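Local structure of HTH-type transcriptional regulator PrpR (Mycobacterium tuberculosis, 6D2S) at residues Val7-Phe10 / Phe11-Arg14; Tyr17-Asp20 / Leu21-Ala25; Ala92-Leu95 / Ala96-Gln100; Ala127-Phe130 / Ala131-Leu135; Cys167-Leu170 / Ser171-Arg175. The protein regulates transcription of the enzymes that break down short-chain fatty acids through the glyoxylate and methylcitrate cycles, and is required for growth in macrophages. One frame throughout, in Å; residues are numbered along the deposited sequence.

In the fold
Interactions 2 and 4 link most of the five contacts. Interaction 4, on helix 116-135, lies near the centre of the molecule; its centre is about 9 Å from those of interactions 2 and 3, and the F130 ring packs against both. Polar bonds join the 17-25 segment to interaction 5: D22 OD2 meets R169 NH1 at 2.8 Å in a salt bridge, and Y17 OH lies 2.7 Å from R175 NE. Two contacts hold metals: interaction 1 binds calcium at the periphery, interaction 2 a sodium ion through D20, and the two touch where F11 CE1 packs 3.9 Å from I18 CG1. Interactions 3 and 5 stay about 11 Å apart at their nearest atoms.

Interaction 1: Val7-Phe10 / Phe11-Arg14; sequences VRDF and FYDR. With CA (calcium ion), chain B.
D9 and D13, one helical turn apart, hold a calcium ion between their carboxylates. Each binds it with both oxygens: OD1 of D9 and OD1 of D13 lie 2.4 Å from the calcium, and the two OD2 atoms lie 2.5 Å from it. The carboxylate planes are turned 80° apart. The cation probably offsets the repulsion between D9 OD1 and D13 OD1, which are only 3.2 Å apart. D13 CG lies beside its own backbone N (chi1 -71°), which tips its carboxylate back along the helix toward D9. This is an i to i+4 pair on the last turn of helix 3-13, where D13 N donates to D9 O at 2.8 Å. One residue on, R14 folds back over the same turn: its NH1 meets a lone pair of F10 O in the carbonyl plane at 2.9 Å. The guanidinium lies flat on the F10 ring, planes 8° apart and centres 3.8 Å apart, a cation-pi stack, while NH2 bonds T110 OG1. F10 in turn points its edge at the face of F11 in a T-shaped pair. V7 CG1 sits at the F11 ring edge, 3.7 Å from CE2, and both V7 and F11 pack on helix 116-135, at V121 and L126.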
loop_
_atom_site.group_PDB
_atom_site.type_symbol
_atom_site.label_atom_id
_atom_site.label_comp_id
_atom_site.label_asym_id
_atom_site.label_seq_id
_atom_site.Cartn_x
_atom_site.Cartn_y
_atom_site.Cartn_z
ATOM N N VAL A 7 -13.375 -1.822 -9.376
ATOM C CA VAL A 7 -11.942 -1.976 -9.230
ATOM C C VAL A 7 -11.620 -2.897 -8.059
ATOM O O VAL A 7 -10.614 -3.618 -8.088
ATOM C CB VAL A 7 -11.257 -0.603 -9.082
ATOM C CG1 VAL A 7 -9.765 -0.776 -8.914
ATOM C CG2 VAL A 7 -11.561 0.265 -10.324
ATOM N N ARG A 8 -12.454 -2.894 -7.021
ATOM C CA ARG A 8 -12.246 -3.850 -5.934
ATOM C C ARG A 8 -12.317 -5.283 -6.449
ATOM O O ARG A 8 -11.478 -6.117 -6.091
ATOM C CB ARG A 8 -13.272 -3.638 -4.823
ATOM C CG ARG A 8 -13.102 -4.600 -3.647
ATOM C CD ARG A 8 -14.211 -4.443 -2.600
ATOM N NE ARG A 8 -15.531 -4.821 -3.103
ATOM C CZ ARG A 8 -16.545 -3.974 -3.268
ATOM N NH1 ARG A 8 -16.398 -2.691 -2.962
ATOM N NH2 ARG A 8 -17.708 -4.412 -3.732
ATOM N N ASP A 9 -13.305 -5.583 -7.300
ATOM C CA ASP A 9 -13.375 -6.918 -7.892
ATOM C C ASP A 9 -12.159 -7.196 -8.768
ATOM O O ASP A 9 -11.641 -8.323 -8.784
ATOM C CB ASP A 9 -14.662 -7.096 -8.699
ATOM C CG ASP A 9 -14.876 -8.543 -9.114
ATOM O OD1 ASP A 9 -14.603 -9.438 -8.286
ATOM O OD2 ASP A 9 -15.310 -8.813 -10.249
ATOM N N PHE A 10 -11.692 -6.188 -9.509
ATOM C CA PHE A 10 -10.511 -6.356 -10.353
ATOM C C PHE A 10 -9.323 -6.859 -9.533
ATOM O O PHE A 10 -8.634 -7.817 -9.916
ATOM C CB PHE A 10 -10.183 -5.024 -11.039
ATOM C CG PHE A 10 -8.960 -5.071 -11.911
ATOM C CD1 PHE A 10 -9.069 -5.352 -13.261
ATOM C CD2 PHE A 10 -7.699 -4.828 -11.376
ATOM C CE1 PHE A 10 -7.937 -5.397 -14.068
ATOM C CE2 PHE A 10 -6.561 -4.878 -12.178
ATOM C CZ PHE A 10 -6.681 -5.165 -13.518
ATOM N N PHE A 11 -9.066 -6.228 -8.391
ATOM C CA PHE A 11 -7.954 -6.692 -7.572
ATOM C C PHE A 11 -8.282 -8.019 -6.888
ATOM O O PHE A 11 -7.409 -8.890 -6.785
ATOM C CB PHE A 11 -7.549 -5.617 -6.566
ATOM C CG PHE A 11 -6.687 -4.521 -7.170
ATOM C CD1 PHE A 11 -5.312 -4.681 -7.281
ATOM C CD2 PHE A 11 -7.263 -3.349 -7.649
ATOM C CE1 PHE A 11 -4.520 -3.669 -7.844
ATOM C CE2 PHE A 11 -6.488 -2.348 -8.219
ATOM C CZ PHE A 11 -5.110 -2.510 -8.312
ATOM N N TYR A 12 -9.533 -8.209 -6.456
ATOM C CA TYR A 12 -9.923 -9.466 -5.814
ATOM C C TYR A 12 -9.662 -10.659 -6.728
ATOM O O TYR A 12 -9.122 -11.694 -6.299
ATOM C CB TYR A 12 -11.402 -9.438 -5.421
ATOM C CG TYR A 12 -11.868 -10.762 -4.865
ATOM C CD1 TYR A 12 -11.582 -11.111 -3.546
ATOM C CD2 TYR A 12 -12.539 -11.687 -5.655
ATOM C CE1 TYR A 12 -11.974 -12.329 -3.013
ATOM C CE2 TYR A 12 -12.935 -12.921 -5.120
ATOM C CZ TYR A 12 -12.642 -13.228 -3.800
ATOM O OH TYR A 12 -13.023 -14.446 -3.266
ATOM N N ASP A 13 -10.081 -10.542 -7.987
ATOM C CA ASP A 13 -9.914 -11.617 -8.959
ATOM C C ASP A 13 -8.459 -11.944 -9.207
ATOM O O ASP A 13 -8.154 -13.033 -9.707
ATOM C CB ASP A 13 -10.567 -11.230 -10.286
ATOM C CG ASP A 13 -12.070 -11.228 -10.202
ATOM O OD1 ASP A 13 -12.584 -11.774 -9.206
ATOM O OD2 ASP A 13 -12.733 -10.671 -11.109
ATOM N N ARG A 14 -7.556 -11.017 -8.892
ATOM C CA ARG A 14 -6.134 -11.228 -9.096
ATOM C C ARG A 14 -5.404 -11.507 -7.784
ATOM O O ARG A 14 -4.174 -11.411 -7.738
ATOM C CB ARG A 14 -5.541 -10.024 -9.836
ATOM C CG ARG A 14 -5.971 -9.988 -11.329
ATOM C CD ARG A 14 -5.980 -8.590 -11.985
ATOM N NE ARG A 14 -6.532 -8.694 -13.349
ATOM C CZ ARG A 14 -7.829 -8.833 -13.618
ATOM N NH1 ARG A 14 -8.712 -8.861 -12.625
ATOM N NH2 ARG A 14 -8.257 -8.965 -14.870
HETATM CA CA CA B . -14.827 -11.255 -9.906
#

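Interaction 2: Tyr17-Asp20 / Leu21-Ala25; sequences YIHD and LDMAA. With NA (sodium ion), chain F.
H19 and M23 meet through a CH-pi contact on the first turn of helix 19-31, for which I18 is the N-cap residue. M23 CG sits over one face of the imidazole, 3.5 Å from the H19 ring centroid. The M23 chain bends at chi2 (-75°) and again at chi3, leaving SD oblique to the ring, with SD 3.7 Å from H19 CE1.

Apolar contact continues along the turn: I18 CG2 lies 4.0 Å from L21 CB, and the two side chains pack together on I107 of helix 101-109.

Among the hydrogen bonds, D22 N to I18 O (2.8 Å) and M23 N to H19 O start the helical ladder. Y17 OH and H19 ND1 are joined at 2.7 Å, in the plane of the tyrosine ring, which helps to set the rotation of the imidazole whose face M23 covers; Y17 OH also bonds R175 NE.

Metal binding falls to D20, whose OD2 is 2.3 Å from a sodium ion that also has a water at 3.0 Å.

The D22 carboxylate comes close to the Y17 ring, OD2 lying 3.3 Å from Y17 CE1. D22 is buried, yet its two carboxylate oxygens face separate arginines, R169 and R175, so it is probably held as the anion.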
loop_
_atom_site.group_PDB
_atom_site.type_symbol
_atom_site.label_atom_id
_atom_site.label_comp_id
_atom_site.label_asym_id
_atom_site.label_seq_id
_atom_site.Cartn_x
_atom_site.Cartn_y
_atom_site.Cartn_z
ATOM N N TYR A 17 -2.660 -9.159 -6.102
ATOM C CA TYR A 17 -1.254 -9.252 -6.483
ATOM C C TYR A 17 -1.180 -9.163 -8.002
ATOM O O TYR A 17 -1.818 -9.955 -8.697
ATOM C CB TYR A 17 -0.624 -10.560 -5.969
ATOM C CG TYR A 17 0.754 -10.776 -6.554
ATOM C CD1 TYR A 17 1.852 -10.086 -6.052
ATOM C CD2 TYR A 17 0.947 -11.641 -7.619
ATOM C CE1 TYR A 17 3.109 -10.255 -6.600
ATOM C CE2 TYR A 17 2.201 -11.816 -8.187
ATOM C CZ TYR A 17 3.278 -11.112 -7.668
ATOM O OH TYR A 17 4.521 -11.269 -8.221
ATOM N N ILE A 18 -0.423 -8.194 -8.515
ATOM C CA ILE A 18 -0.349 -7.910 -9.949
ATOM C C ILE A 18 1.057 -8.276 -10.406
ATOM O O ILE A 18 1.983 -7.466 -10.303
ATOM C CB ILE A 18 -0.663 -6.441 -10.256
ATOM C CG1 ILE A 18 -1.928 -5.978 -9.534
ATOM C CG2 ILE A 18 -0.736 -6.208 -11.792
ATOM C CD1 ILE A 18 -3.221 -6.732 -9.950
ATOM N N HIS A 19 1.223 -9.493 -10.937
ATOM C CA HIS A 19 2.560 -10.065 -11.088
ATOM C C HIS A 19 3.452 -9.223 -11.993
ATOM O O HIS A 19 4.608 -8.940 -11.654
ATOM C CB HIS A 19 2.468 -11.493 -11.628
ATOM C CG HIS A 19 3.798 -12.170 -11.738
ATOM N ND1 HIS A 19 4.582 -12.442 -10.636
ATOM C CD2 HIS A 19 4.494 -12.605 -12.817
ATOM C CE1 HIS A 19 5.696 -13.038 -11.030
ATOM N NE2 HIS A 19 5.671 -13.144 -12.348
ATOM N N ASP A 20 2.953 -8.836 -13.169
ATOM C CA ASP A 20 3.833 -8.154 -14.114
ATOM C C ASP A 20 4.308 -6.811 -13.578
ATOM O O ASP A 20 5.448 -6.408 -13.833
ATOM C CB ASP A 20 3.133 -7.969 -15.464
ATOM C CG ASP A 20 2.883 -9.283 -16.174
ATOM O OD1 ASP A 20 3.726 -10.199 -16.060
ATOM O OD2 ASP A 20 1.830 -9.408 -16.832
ATOM N N LEU A 21 3.438 -6.082 -12.863
ATOM C CA LEU A 21 3.842 -4.802 -12.289
ATOM C C LEU A 21 4.735 -4.995 -11.080
ATOM O O LEU A 21 5.681 -4.230 -10.871
ATOM C CB LEU A 21 2.624 -3.987 -11.870
ATOM C CG LEU A 21 1.929 -3.083 -12.862
ATOM C CD1 LEU A 21 0.838 -2.330 -12.085
ATOM C CD2 LEU A 21 2.927 -2.138 -13.529
ATOM N N ASP A 22 4.409 -5.986 -10.244
ATOM C CA ASP A 22 5.230 -6.274 -9.078
ATOM C C ASP A 22 6.648 -6.639 -9.510
ATOM O O ASP A 22 7.631 -6.133 -8.956
ATOM C CB ASP A 22 4.580 -7.399 -8.265
ATOM C CG ASP A 22 4.851 -7.277 -6.776
ATOM O OD1 ASP A 22 6.028 -7.385 -6.385
ATOM O OD2 ASP A 22 3.889 -7.057 -6.009
ATOM N N MET A 23 6.768 -7.517 -10.511
ATOM C CA MET A 23 8.084 -7.910 -11.016
ATOM C C MET A 23 8.792 -6.756 -11.714
ATOM O O MET A 23 10.018 -6.622 -11.610
ATOM C CB MET A 23 7.938 -9.094 -11.979
ATOM C CG MET A 23 7.438 -10.355 -11.323
ATOM S SD MET A 23 8.762 -11.128 -10.357
ATOM C CE MET A 23 9.808 -11.791 -11.657
ATOM N N ALA A 24 8.050 -5.924 -12.458
ATOM C CA ALA A 24 8.695 -4.793 -13.121
ATOM C C ALA A 24 9.300 -3.833 -12.100
ATOM O O ALA A 24 10.419 -3.346 -12.283
ATOM C CB ALA A 24 7.702 -4.063 -14.025
ATOM N N ALA A 25 8.572 -3.560 -11.016
ATOM C CA ALA A 25 9.092 -2.688 -9.964
ATOM C C ALA A 25 10.343 -3.282 -9.333
ATOM O O ALA A 25 11.357 -2.594 -9.155
ATOM C CB ALA A 25 8.016 -2.461 -8.895
HETATM NA NA NA F . 1.519 -11.154 -18.308
HETATM O O HOH W 1 -1.102 -10.211 -17.229
#

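Interaction 3: Ala92-Leu95 / Ala96-Gln100; sequences ATQL and ALVGQ
Bonding from i to i+4 joins A92-L95 to A96-Q100 and loosens at the end of the helix: A96 N reaches A92 O, L97 N reaches T93 O, and L95 O receives G99 N at 2.7 Å together with a weak bond from V98 N at 3.4 Å. Residues 92-99 form the C-terminal turns of helix 84-99, within the IrrE N-terminal-like domain; Q100 follows, at the N-cap position of helix 101-109. Side chains lean back over the carbonyls of the preceding turn. L97 CG, anti to the carbonyl carbon (chi1 -67°), lies 3.5 Å from T93 O and directs CD1 to within 4.4 Å of T93 CG2. V98 places CG2 between its backbone N and carbonyl carbon and 3.3 Å from Q94 O, while its CG1 is 3.5 Å from the same oxygen, so both methyls pack against it. A96 CB lies 3.5 Å from T93 O. Other helices cover this one: A96 and L97 pack on F130 and A127 of helix 116-135, and L95 on M47 and F51 of helix 39-51. T93 OG1 turns back to bond F89 O. Helical phi and psi are lost at Q100, although Q100 N still donates to A96 O at 2.9 Å.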
loop_
_atom_site.group_PDB
_atom_site.type_symbol
_atom_site.label_atom_id
_atom_site.label_comp_id
_atom_site.label_asym_id
_atom_site.label_seq_id
_atom_site.Cartn_x
_atom_site.Cartn_y
_atom_site.Cartn_z
ATOM N N ALA A 92 7.518 7.355 -7.605
ATOM C CA ALA A 92 7.347 6.041 -8.206
ATOM C C ALA A 92 5.966 5.889 -8.829
ATOM O O ALA A 92 5.816 5.181 -9.834
ATOM C CB ALA A 92 7.597 4.947 -7.149
ATOM N N THR A 93 4.956 6.557 -8.267
ATOM C CA THR A 93 3.640 6.564 -8.898
ATOM C C THR A 93 3.711 7.209 -10.274
ATOM O O THR A 93 3.210 6.652 -11.257
ATOM C CB THR A 93 2.616 7.275 -8.010
ATOM O OG1 THR A 93 2.441 6.533 -6.799
ATOM C CG2 THR A 93 1.250 7.358 -8.723
ATOM N N GLN A 94 4.387 8.365 -10.375
ATOM C CA GLN A 94 4.546 9.010 -11.678
ATOM C C GLN A 94 5.404 8.168 -12.617
ATOM O O GLN A 94 5.154 8.138 -13.830
ATOM C CB GLN A 94 5.155 10.409 -11.509
ATOM C CG GLN A 94 5.083 11.253 -12.779
ATOM C CD GLN A 94 3.651 11.560 -13.156
ATOM O OE1 GLN A 94 3.261 11.484 -14.331
ATOM N NE2 GLN A 94 2.851 11.912 -12.157
ATOM N N LEU A 95 6.413 7.472 -12.078
ATOM C CA LEU A 95 7.230 6.581 -12.900
ATOM C C LEU A 95 6.368 5.513 -13.563
ATOM O O LEU A 95 6.549 5.195 -14.748
ATOM C CB LEU A 95 8.319 5.927 -12.042
ATOM C CG LEU A 95 9.043 4.682 -12.591
ATOM C CD1 LEU A 95 9.647 4.926 -13.946
ATOM C CD2 LEU A 95 10.126 4.208 -11.604
ATOM N N ALA A 96 5.408 4.968 -12.822
ATOM C CA ALA A 96 4.485 4.005 -13.415
ATOM C C ALA A 96 3.641 4.653 -14.499
ATOM O O ALA A 96 3.458 4.084 -15.577
ATOM C CB ALA A 96 3.579 3.396 -12.341
ATOM N N LEU A 97 3.088 5.832 -14.216
ATOM C CA LEU A 97 2.233 6.496 -15.194
ATOM C C LEU A 97 2.973 6.796 -16.496
ATOM O O LEU A 97 2.368 6.726 -17.575
ATOM C CB LEU A 97 1.653 7.775 -14.577
ATOM C CG LEU A 97 0.665 7.522 -13.427
ATOM C CD1 LEU A 97 0.234 8.830 -12.742
ATOM C CD2 LEU A 97 -0.553 6.744 -13.913
ATOM N N VAL A 98 4.276 7.100 -16.437
ATOM C CA VAL A 98 4.999 7.511 -17.643
ATOM C C VAL A 98 5.803 6.374 -18.266
ATOM O O VAL A 98 6.006 6.350 -19.485
ATOM C CB VAL A 98 5.926 8.720 -17.377
ATOM C CG1 VAL A 98 5.141 9.903 -16.805
ATOM C CG2 VAL A 98 7.112 8.333 -16.498
ATOM N N GLY A 99 6.280 5.441 -17.452
ATOM C CA GLY A 99 7.166 4.399 -17.944
ATOM C C GLY A 99 6.582 3.005 -17.974
ATOM O O GLY A 99 7.175 2.094 -18.558
ATOM N N GLN A 100 5.426 2.812 -17.334
ATOM C CA GLN A 100 4.721 1.537 -17.376
ATOM C C GLN A 100 3.308 1.710 -17.920
ATOM O O GLN A 100 2.435 0.894 -17.630
ATOM C CB GLN A 100 4.665 0.890 -15.989
ATOM C CG GLN A 100 6.014 0.732 -15.312
ATOM C CD GLN A 100 6.805 -0.439 -15.850
ATOM O OE1 GLN A 100 6.239 -1.423 -16.320
ATOM N NE2 GLN A 100 8.123 -0.338 -15.783
#

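Interaction 4: Ala127-Phe130 / Ala131-Leu135; sequences ANYF and AGAFL
F130 and F134, one turn apart on helix 116-135, run alongside each other. In both, CG stands anti to the backbone N (chi1 177° for F130, -166° for F134), which sends the two rings off the same flank of the helix. They meet obliquely: F134 CD2 lies 4.1 Å from F130 CZ and equally far from F130 CE2. Their backbones are tied by F134 N to F130 O at 2.8 Å, the N-H bent to 133° at the hydrogen. A similar pairing joins Y129 and A133, where the methyl CB of A133 approaches Y129 CE1 obliquely at 4.4 Å and lies 3.6 Å from Y129 O. A131 CB lies 3.6 Å from N128 O. This part of the helix is largely buried, within the IrrE N-terminal-like domain: F130 touches L21 and A25 of helix 19-31, and F134 reaches L43 and L46 of helix 39-51. A131 touches A92 and T93 of helix 84-99 and A133 touches A25, consistent with close approach of the helices. Apart from the backbone bonds, side-chain contact here is apolar, so it is probably mainly dispersion; the hydroxyl of Y129 is bonded beyond the segments by I18 N, with a weak bond to D22 OD2.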
loop_
_atom_site.group_PDB
_atom_site.type_symbol
_atom_site.label_atom_id
_atom_site.label_comp_id
_atom_site.label_asym_id
_atom_site.label_seq_id
_atom_site.Cartn_x
_atom_site.Cartn_y
_atom_site.Cartn_z
ATOM N N ALA A 127 -0.887 2.233 -10.750
ATOM C CA ALA A 127 0.316 3.039 -10.549
ATOM C C ALA A 127 0.682 3.115 -9.069
ATOM O O ALA A 127 1.866 3.032 -8.709
ATOM C CB ALA A 127 0.127 4.446 -11.131
ATOM N N ASN A 128 -0.318 3.294 -8.197
ATOM C CA ASN A 128 -0.065 3.240 -6.759
ATOM C C ASN A 128 0.467 1.876 -6.351
ATOM O O ASN A 128 1.356 1.783 -5.495
ATOM C CB ASN A 128 -1.339 3.539 -5.965
ATOM C CG ASN A 128 -1.755 4.986 -6.042
ATOM O OD1 ASN A 128 -0.935 5.876 -6.256
ATOM N ND2 ASN A 128 -3.038 5.230 -5.863
ATOM N N TYR A 129 -0.108 0.802 -6.905
ATOM C CA TYR A 129 0.401 -0.541 -6.622
ATOM C C TYR A 129 1.879 -0.651 -6.983
ATOM O O TYR A 129 2.697 -1.169 -6.203
ATOM C CB TYR A 129 -0.429 -1.594 -7.388
ATOM C CG TYR A 129 0.044 -3.022 -7.138
ATOM C CD1 TYR A 129 1.163 -3.518 -7.787
ATOM C CD2 TYR A 129 -0.633 -3.858 -6.244
ATOM C CE1 TYR A 129 1.620 -4.810 -7.553
ATOM C CE2 TYR A 129 -0.184 -5.152 -5.999
ATOM C CZ TYR A 129 0.940 -5.622 -6.664
ATOM O OH TYR A 129 1.390 -6.908 -6.441
ATOM N N PHE A 130 2.233 -0.200 -8.187
ATOM C CA PHE A 130 3.630 -0.203 -8.612
ATOM C C PHE A 130 4.510 0.566 -7.633
ATOM O O PHE A 130 5.613 0.113 -7.294
ATOM C CB PHE A 130 3.741 0.403 -10.016
ATOM C CG PHE A 130 5.153 0.522 -10.518
ATOM C CD1 PHE A 130 5.740 -0.507 -11.244
ATOM C CD2 PHE A 130 5.894 1.676 -10.269
ATOM C CE1 PHE A 130 7.041 -0.386 -11.721
ATOM C CE2 PHE A 130 7.188 1.798 -10.740
ATOM C CZ PHE A 130 7.763 0.770 -11.464
ATOM N N ALA A 131 4.053 1.743 -7.189
ATOM C CA ALA A 131 4.867 2.541 -6.272
ATOM C C ALA A 131 5.115 1.786 -4.973
ATOM O O ALA A 131 6.236 1.771 -4.460
ATOM C CB ALA A 131 4.198 3.889 -5.989
ATOM N N GLY A 132 4.084 1.129 -4.440
ATOM C CA GLY A 132 4.287 0.295 -3.263
ATOM C C GLY A 132 5.266 -0.838 -3.509
ATOM O O GLY A 132 6.062 -1.182 -2.634
ATOM N N ALA A 133 5.210 -1.447 -4.695
ATOM C CA ALA A 133 6.081 -2.574 -4.995
ATOM C C ALA A 133 7.496 -2.125 -5.324
ATOM O O ALA A 133 8.419 -2.938 -5.258
ATOM C CB ALA A 133 5.516 -3.403 -6.152
ATOM N N PHE A 134 7.686 -0.845 -5.653
ATOM C CA PHE A 134 9.030 -0.318 -5.866
ATOM C C PHE A 134 9.695 0.063 -4.539
ATOM O O PHE A 134 10.859 -0.285 -4.288
ATOM C CB PHE A 134 8.953 0.896 -6.805
ATOM C CG PHE A 134 10.291 1.313 -7.353
ATOM C CD1 PHE A 134 11.188 2.012 -6.559
ATOM C CD2 PHE A 134 10.662 0.981 -8.641
ATOM C CE1 PHE A 134 12.436 2.378 -7.045
ATOM C CE2 PHE A 134 11.915 1.341 -9.124
ATOM C CZ PHE A 134 12.792 2.042 -8.323
ATOM N N LEU A 135 8.967 0.795 -3.686
ATOM C CA LEU A 135 9.478 1.147 -2.360
ATOM C C LEU A 135 9.722 -0.081 -1.500
ATOM O O LEU A 135 10.616 -0.077 -0.642
ATOM C CB LEU A 135 8.492 2.068 -1.641
ATOM C CG LEU A 135 8.662 3.561 -1.929
ATOM C CD1 LEU A 135 8.567 3.831 -3.428
ATOM C CD2 LEU A 135 7.624 4.339 -1.154
#

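Interaction 5: Cys167-Leu170 / Ser171-Arg175; sequences CHRL and STLQR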
loop_
_atom_site.group_PDB
_atom_site.type_symbol
_atom_site.label_atom_id
_atom_site.label_comp_id
_atom_site.label_asym_id
_atom_site.label_seq_id
_atom_site.Cartn_x
_atom_site.Cartn_y
_atom_site.Cartn_z
ATOM N N CYS A 167 1.005 -1.946 5.748
ATOM C CA CYS A 167 -0.154 -2.846 5.808
ATOM C C CYS A 167 -0.642 -3.197 4.414
ATOM O O CYS A 167 -0.946 -4.359 4.115
ATOM C CB CYS A 167 -1.297 -2.219 6.600
ATOM S SG CYS A 167 -1.039 -2.134 8.347
ATOM N N HIS A 168 -0.759 -2.196 3.546
ATOM C CA HIS A 168 -1.224 -2.501 2.204
ATOM C C HIS A 168 -0.270 -3.459 1.512
ATOM O O HIS A 168 -0.701 -4.435 0.887
ATOM C CB HIS A 168 -1.408 -1.232 1.374
ATOM C CG HIS A 168 -2.063 -1.499 0.056
ATOM N ND1 HIS A 168 -1.359 -1.922 -1.051
ATOM C CD2 HIS A 168 -3.365 -1.462 -0.318
ATOM C CE1 HIS A 168 -2.194 -2.113 -2.056
ATOM N NE2 HIS A 168 -3.418 -1.842 -1.637
ATOM N N ARG A 169 1.039 -3.224 1.631
ATOM C CA ARG A 169 1.980 -4.136 0.984
ATOM C C ARG A 169 1.878 -5.550 1.555
ATOM O O ARG A 169 1.955 -6.537 0.809
ATOM C CB ARG A 169 3.413 -3.614 1.112
ATOM C CG ARG A 169 4.405 -4.431 0.310
ATOM C CD ARG A 169 4.215 -4.216 -1.209
ATOM N NE ARG A 169 5.337 -4.751 -1.999
ATOM C CZ ARG A 169 5.214 -5.592 -3.030
ATOM N NH1 ARG A 169 4.017 -6.044 -3.398
ATOM N NH2 ARG A 169 6.295 -5.983 -3.705
ATOM N N LEU A 170 1.734 -5.680 2.874
ATOM C CA LEU A 170 1.588 -7.020 3.444
ATOM C C LEU A 170 0.385 -7.739 2.834
ATOM O O LEU A 170 0.424 -8.957 2.604
ATOM C CB LEU A 170 1.458 -6.942 4.972
ATOM C CG LEU A 170 2.716 -6.542 5.755
ATOM C CD1 LEU A 170 2.370 -6.250 7.220
ATOM C CD2 LEU A 170 3.756 -7.668 5.681
ATOM N N SER A 171 -0.671 -6.999 2.532
ATOM C CA SER A 171 -1.875 -7.591 1.954
ATOM C C SER A 171 -1.722 -7.947 0.474
ATOM O O SER A 171 -2.651 -8.533 -0.097
ATOM C CB SER A 171 -3.069 -6.645 2.130
ATOM O OG SER A 171 -3.076 -5.614 1.146
ATOM N N THR A 172 -0.599 -7.616 -0.157
ATOM C CA THR A 172 -0.357 -7.973 -1.552
ATOM C C THR A 172 0.582 -9.161 -1.721
ATOM O O THR A 172 0.927 -9.487 -2.859
ATOM C CB THR A 172 0.235 -6.784 -2.341
ATOM O OG1 THR A 172 1.562 -6.481 -1.863
ATOM C CG2 THR A 172 -0.661 -5.543 -2.226
ATOM N N LEU A 173 1.043 -9.795 -0.637
ATOM C CA LEU A 173 2.094 -10.812 -0.749
ATOM C C LEU A 173 1.508 -12.163 -1.168
ATOM O O LEU A 173 1.568 -13.158 -0.446
ATOM C CB LEU A 173 2.880 -10.929 0.558
ATOM C CG LEU A 173 3.586 -9.639 0.986
ATOM C CD1 LEU A 173 4.476 -9.887 2.197
ATOM C CD2 LEU A 173 4.395 -9.018 -0.171
ATOM N N GLN A 174 0.936 -12.181 -2.378
ATOM C CA GLN A 174 0.382 -13.398 -2.963
ATOM C C GLN A 174 1.145 -13.854 -4.210
ATOM O O GLN A 174 0.571 -14.497 -5.095
ATOM C CB GLN A 174 -1.103 -13.210 -3.287
ATOM C CG GLN A 174 -2.023 -13.357 -2.070
ATOM C CD GLN A 174 -1.939 -12.164 -1.123
ATOM O OE1 GLN A 174 -1.525 -12.298 0.025
ATOM N NE2 GLN A 174 -2.330 -10.988 -1.607
ATOM N N ARG A 175 2.432 -13.560 -4.290
ATOM C CA ARG A 175 3.214 -14.040 -5.430
ATOM C C ARG A 175 3.287 -15.562 -5.375
ATOM O O ARG A 175 3.647 -16.123 -4.333
ATOM C CB ARG A 175 4.629 -13.444 -5.423
ATOM C CG ARG A 175 5.529 -13.969 -6.559
ATOM C CD ARG A 175 6.907 -13.278 -6.552
ATOM N NE ARG A 175 6.833 -11.855 -6.890
ATOM C CZ ARG A 175 7.891 -11.048 -6.898
ATOM N NH1 ARG A 175 9.093 -11.538 -6.581
ATOM N NH2 ARG A 175 7.756 -9.765 -7.217
#
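The C-terminal end of helix 163-170 runs straight into a type I beta turn from L170 to L173, and two hydroxyl side chains fold back onto carbonyls of its last turn. S171 OG, in the crowded position between its N and carbonyl carbon (chi1 80°), donates to H168 O at 2.7 Å and lies over one face of the H168 ring. T172 OG1 takes the same kind of rotamer (chi1 67°) and donates to R169 O, likewise at 2.7 Å. That oxygen has a second donor, T172 N at 2.9 Å, which approaches from well above the carbonyl plane, 64° out of it. T172 OG1 also accepts from R169 NH1 at 2.9 Å, so a single hydroxyl links the backbone and the guanidinium of the same arginine. T172 CG2 packs 3.8 Å from H168 CE1.

The turn itself closes weakly, L173 N to L170 O at 3.4 Å, with L170 CD2 touching L173 CD1 beside it. L173 then centres an inverse gamma turn in which Q174 N bonds T172 O at 2.7 Å, and the Q174 amide returns through NE2 to S171 O. The chain runs on toward strand 183-189 of the five-stranded antiparallel sheet, passing here, roughly, from the IrrE N-terminal-like region into the C-terminal short-chain fatty acyl-CoA regulator region.

Farther out, the R169 guanidinium is also held by D22, and its NE bonds L136 O. R175 NH1 forms a salt bridge with E26 OE1, and R175 makes a cation-pi contact with Y138, whose OH accepts from R175 N.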